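Local atomic coordinates of phycocyanobilin lyase subunit alpha (Nostoc sp. PCC 7120, PDB entry 5N3U), a protein that probably serves, together with its partner CpcF, as the lyase required to attach the bilin chromophore to the phycocyanin alpha subunit CpcA. Residues A[196-200]-A[217-223]; A[244-248]-A[268-272]. One frame throughout, in Å; residues are numbered along the deposited sequence.

Interaction 1. Residues A[196-200]-A[217-223]; sequences GELLV and DLGAIGY
Tyr223 lays one face of its ring over the backbone of Gly196 and turns its rim to Glu197. The CA of Gly196 stands 4.0 Å from the centroid of the Tyr223 ring and 18° off the ring normal, a CH-pi contact that the missing side chain of Gly196 permits. The ring gets there because CG of Tyr223 lies anti to its backbone N (chi1 -176°), which extends the side chain across to the other helix. In the ring plane, Tyr223 OH donates a hydrogen bond to Glu197 OE2; the modelled 2.4 Å is shorter than usual, and the exact length is doubtful. The carboxylate is turned 66° against the ring, and a bend in the glutamate chain at chi2 brings the acid back to the tyrosine. Val200 CG2 also sits at the ring edge, 4.1 Å from Tyr223 CE2.

Away from the ring, the contact is aliphatic. Leu199 and Ile221 meet tip to tip, CD1 to CD1 at 3.8 Å, while CB of Leu199 rests 3.9 Å from CD2 of Leu218. Leu199 crosses Asp217 at about a right angle, and the carboxylate of Asp217 is engaged elsewhere, in a salt bridge to Arg184. The segment axes, roughly antiparallel, approach to 10.5 Å and belong to helices 193-203 and 208-221 of a HEAT-like array; helix 176-190 packs alongside, its Cys180 touching Leu199 and Asp217, and its Tyr187 ring meeting that of Tyr223.

Interaction 2. Residues A[244-248]-A[268-272]; sequences LKGLL and VMNLM
Leu244 and Met272 lie alongside each other, pointing opposite ways, and their meeting is the tightest in the contact: CB of Leu244 lies 3.4 Å from CG of Met272, closer than usual for two carbons. The bend of Met272 at chi3 (75°) turns its methyl back over the other helix, where CE comes 4.0 Å from Lys245 N. One turn earlier on the same helix as Met272, Val268 acts as the wedge. Its CG1 is 3.5 Å from Leu244 O and 3.8 Å from Leu248 CB, so one methyl fills the step between the two leucines. Leu248, with CG anti to its backbone N (chi1 178°), is directed across Met269 and Met272; its CD2 is 3.8 Å from Met269 CG and 4.0 Å from Met272 SD.

The axes of the two segments run nearly antiparallel, 161° between directions and 9.7 Å apart at closest approach, the geometry of a helical hairpin as in HEAT-like alpha-solenoids, here formed by helices 237-250 and 263-273 near the C-terminus.

Packing slackens toward Leu271, which is partly exposed: its CB reaches Leu244 CD1 only at 4.1 Å, and the side chain leans on Ala227 and Glu228 of helix 227-232. CB of Lys245 points away from helix 263-273, but the beta subunit covers this flank: its Glu187 salt-bridges Lys245 NZ, also paired with Glu249, and its Trp151 adds a cation-pi contact.

Interactions 1 and 2 follow one another along the chain: interaction 1 is complete before the chain enters interaction 2, and their centres are 13 Å apart. Leu247 of interaction 2 reaches interaction 1: its CD2 lies 3.5 Å from Tyr223 O, and its CD1 is 3.5 Å from Leu218 O, so a side chain of helix 237-250 packs against the end of helix 208-221 and the turn after it. This is consistent with successive layers of a HEAT-like array. They differ in surroundings: the segments of interaction 1 touch no other protein chain of the assembly, whereas interaction 2 lies at the interface with the beta subunit, CpcF.

Interaction 1. Residues A[196-200]-A[217-223]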
loop_
_atom_site.group_PDB
_atom_site.type_symbol
_atom_site.label_atom_id
_atom_site.label_comp_id
_atom_site.label_asym_id
_atom_site.label_seq_id
_atom_site.Cartn_x
_atom_site.Cartn_y
_atom_site.Cartn_z
ATOM N N GLY A 196 20.257 -26.283 6.571
ATOM C CA GLY A 196 19.524 -25.241 7.270
ATOM C C GLY A 196 20.343 -24.159 7.797
ATOM O O GLY A 196 19.931 -23.005 7.823
ATOM N N GLU A 197 21.526 -24.504 8.307
ATOM C CA GLU A 197 22.438 -23.491 8.818
ATOM C C GLU A 197 22.943 -22.551 7.791
ATOM O O GLU A 197 23.223 -21.371 8.050
ATOM C CB GLU A 197 23.632 -24.153 9.556
ATOM C CG GLU A 197 23.281 -24.850 10.869
ATOM C CD GLU A 197 22.726 -23.880 11.860
ATOM O OE1 GLU A 197 23.340 -22.835 12.002
ATOM O OE2 GLU A 197 21.668 -24.144 12.445
ATOM N N LEU A 198 23.131 -23.008 6.579
ATOM C CA LEU A 198 23.547 -22.048 5.552
ATOM C C LEU A 198 22.458 -20.962 5.351
ATOM O O LEU A 198 22.774 -19.808 5.089
ATOM C CB LEU A 198 23.663 -22.741 4.219
ATOM C CG LEU A 198 24.867 -23.605 4.014
ATOM C CD1 LEU A 198 24.582 -24.533 2.868
ATOM C CD2 LEU A 198 26.062 -22.676 3.755
ATOM N N LEU A 199 21.190 -21.360 5.426
ATOM C CA LEU A 199 20.066 -20.350 5.336
ATOM C C LEU A 199 20.107 -19.387 6.496
ATOM O O LEU A 199 20.062 -18.157 6.321
ATOM C CB LEU A 199 18.720 -21.054 5.248
ATOM C CG LEU A 199 18.635 -21.907 3.970
ATOM C CD1 LEU A 199 17.426 -22.828 3.940
ATOM C CD2 LEU A 199 18.657 -20.959 2.824
ATOM N N VAL A 200 20.337 -19.918 7.673
ATOM C CA VAL A 200 20.561 -19.003 8.843
ATOM C C VAL A 200 21.639 -18.002 8.622
ATOM O O VAL A 200 21.468 -16.808 8.848
ATOM C CB VAL A 200 20.843 -19.802 10.116
ATOM C CG1 VAL A 200 21.251 -18.854 11.248
ATOM C CG2 VAL A 200 19.612 -20.604 10.488
ATOM N N ASP A 217 12.399 -19.485 2.912
ATOM C CA ASP A 217 12.947 -20.851 2.809
ATOM C C ASP A 217 12.919 -21.563 4.191
ATOM O O ASP A 217 12.532 -22.717 4.286
ATOM C CB ASP A 217 14.420 -20.812 2.274
ATOM C CG ASP A 217 14.534 -20.405 0.813
ATOM O OD1 ASP A 217 13.491 -20.339 0.084
ATOM O OD2 ASP A 217 15.670 -20.115 0.374
ATOM N N LEU A 218 13.304 -20.846 5.225
ATOM C CA LEU A 218 13.299 -21.415 6.573
ATOM C C LEU A 218 11.924 -21.762 7.021
ATOM O O LEU A 218 11.699 -22.847 7.595
ATOM C CB LEU A 218 13.946 -20.491 7.564
ATOM C CG LEU A 218 15.440 -20.437 7.403
ATOM C CD1 LEU A 218 16.022 -19.188 8.014
ATOM C CD2 LEU A 218 16.036 -21.690 8.002
ATOM N N GLY A 219 10.958 -20.909 6.673
ATOM C CA GLY A 219 9.549 -21.293 6.822
ATOM C C GLY A 219 9.092 -22.511 6.081
ATOM O O GLY A 219 8.501 -23.411 6.664
ATOM N N ALA A 220 9.461 -22.597 4.812
ATOM C CA ALA A 220 9.120 -23.752 3.964
ATOM C C ALA A 220 9.689 -25.058 4.452
ATOM O O ALA A 220 9.083 -26.098 4.335
ATOM C CB ALA A 220 9.632 -23.501 2.550
ATOM N N ILE A 221 10.849 -25.029 5.044
ATOM C CA ILE A 221 11.435 -26.260 5.487
ATOM C C ILE A 221 11.139 -26.541 6.943
ATOM O O ILE A 221 11.330 -27.649 7.383
ATOM C CB ILE A 221 12.942 -26.267 5.188
ATOM C CG1 ILE A 221 13.655 -25.269 6.062
ATOM C CG2 ILE A 221 13.138 -25.985 3.701
ATOM C CD1 ILE A 221 15.138 -25.150 5.859
ATOM N N GLY A 222 10.728 -25.518 7.696
ATOM C CA GLY A 222 10.313 -25.683 9.088
ATOM C C GLY A 222 11.481 -25.937 10.027
ATOM O O GLY A 222 11.300 -26.662 10.987
ATOM N N TYR A 223 12.641 -25.324 9.784
ATOM C CA TYR A 223 13.870 -25.587 10.553
ATOM C C TYR A 223 13.861 -24.909 11.908
ATOM O O TYR A 223 14.230 -23.733 12.044
ATOM C CB TYR A 223 15.103 -25.119 9.761
ATOM C CG TYR A 223 16.484 -25.395 10.374
ATOM C CD1 TYR A 223 16.879 -26.690 10.760
ATOM C CD2 TYR A 223 17.418 -24.367 10.495
ATOM C CE1 TYR A 223 18.152 -26.930 11.306
ATOM C CE2 TYR A 223 18.694 -24.600 10.978
ATOM C CZ TYR A 223 19.038 -25.878 11.408
ATOM O OH TYR A 223 20.287 -26.042 11.916
#

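Interaction 2. Residues A[244-248]-A[268-272]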
loop_
_atom_site.group_PDB
_atom_site.type_symbol
_atom_site.label_atom_id
_atom_site.label_comp_id
_atom_site.label_asym_id
_atom_site.label_seq_id
_atom_site.Cartn_x
_atom_site.Cartn_y
_atom_site.Cartn_z
ATOM N N LEU A 244 8.233 -18.094 10.902
ATOM C CA LEU A 244 7.807 -18.709 12.183
ATOM C C LEU A 244 6.617 -19.563 12.043
ATOM O O LEU A 244 6.523 -20.644 12.592
ATOM C CB LEU A 244 7.676 -17.656 13.314
ATOM C CG LEU A 244 8.976 -16.968 13.657
ATOM C CD1 LEU A 244 8.868 -15.706 14.545
ATOM C CD2 LEU A 244 9.901 -18.001 14.352
ATOM N N LYS A 245 5.692 -19.149 11.211
ATOM C CA LYS A 245 4.547 -19.965 10.979
ATOM C C LYS A 245 4.931 -21.324 10.418
ATOM O O LYS A 245 4.283 -22.318 10.717
ATOM C CB LYS A 245 3.698 -19.289 9.896
ATOM C CG LYS A 245 2.548 -20.082 9.439
ATOM C CD LYS A 245 1.919 -19.353 8.272
ATOM C CE LYS A 245 0.526 -19.824 8.024
ATOM N NZ LYS A 245 0.581 -21.009 7.166
ATOM N N GLY A 246 5.904 -21.354 9.524
ATOM C CA GLY A 246 6.316 -22.651 8.937
ATOM C C GLY A 246 7.000 -23.496 10.002
ATOM O O GLY A 246 6.806 -24.688 10.121
ATOM N N LEU A 247 7.759 -22.877 10.840
ATOM C CA LEU A 247 8.341 -23.616 11.956
ATOM C C LEU A 247 7.258 -24.209 12.875
ATOM O O LEU A 247 7.306 -25.383 13.268
ATOM C CB LEU A 247 9.275 -22.720 12.728
ATOM C CG LEU A 247 10.722 -22.778 12.373
ATOM C CD1 LEU A 247 11.007 -22.253 10.984
ATOM C CD2 LEU A 247 11.546 -21.960 13.345
ATOM N N LEU A 248 6.231 -23.428 13.131
ATOM C CA LEU A 248 5.160 -23.813 13.985
ATOM C C LEU A 248 4.414 -24.954 13.405
ATOM O O LEU A 248 4.122 -25.944 14.070
ATOM C CB LEU A 248 4.205 -22.586 14.211
ATOM C CG LEU A 248 2.969 -22.855 15.064
ATOM C CD1 LEU A 248 3.407 -23.519 16.367
ATOM C CD2 LEU A 248 2.238 -21.542 15.349
ATOM N N VAL A 268 7.892 -21.002 19.744
ATOM C CA VAL A 268 7.722 -20.329 18.433
ATOM C C VAL A 268 6.556 -19.267 18.522
ATOM O O VAL A 268 6.741 -18.163 18.082
ATOM C CB VAL A 268 7.427 -21.379 17.366
ATOM C CG1 VAL A 268 7.013 -20.739 16.030
ATOM C CG2 VAL A 268 8.651 -22.292 17.172
ATOM N N MET A 269 5.427 -19.625 19.149
ATOM C CA MET A 269 4.281 -18.696 19.292
ATOM C C MET A 269 4.637 -17.488 20.074
ATOM O O MET A 269 4.233 -16.388 19.730
ATOM C CB MET A 269 3.071 -19.392 19.862
ATOM C CG MET A 269 2.457 -20.289 18.884
ATOM S SD MET A 269 0.885 -21.096 19.134
ATOM C CE MET A 269 1.363 -22.330 20.363
ATOM N N ASN A 270 5.463 -17.655 21.099
ATOM C CA ASN A 270 5.894 -16.551 21.897
ATOM C C ASN A 270 6.742 -15.596 21.105
ATOM O O ASN A 270 6.731 -14.348 21.319
ATOM C CB ASN A 270 6.684 -17.020 23.149
ATOM C CG ASN A 270 5.792 -17.766 24.189
ATOM O OD1 ASN A 270 4.600 -17.590 24.247
ATOM N ND2 ASN A 270 6.410 -18.579 25.031
ATOM N N LEU A 271 7.547 -16.147 20.191
ATOM C CA LEU A 271 8.332 -15.257 19.335
ATOM C C LEU A 271 7.356 -14.505 18.332
ATOM O O LEU A 271 7.543 -13.348 18.073
ATOM C CB LEU A 271 9.367 -16.036 18.555
ATOM C CG LEU A 271 10.467 -16.640 19.420
ATOM C CD1 LEU A 271 11.225 -17.698 18.614
ATOM C CD2 LEU A 271 11.370 -15.535 19.938
ATOM N N MET A 272 6.383 -15.216 17.850
ATOM C CA MET A 272 5.454 -14.634 16.856
ATOM C C MET A 272 4.706 -13.479 17.512
ATOM O O MET A 272 4.705 -12.345 16.997
ATOM C CB MET A 272 4.484 -15.685 16.334
ATOM C CG MET A 272 5.145 -16.766 15.464
ATOM S SD MET A 272 4.101 -18.066 14.941
ATOM C CE MET A 272 3.171 -17.197 13.681
#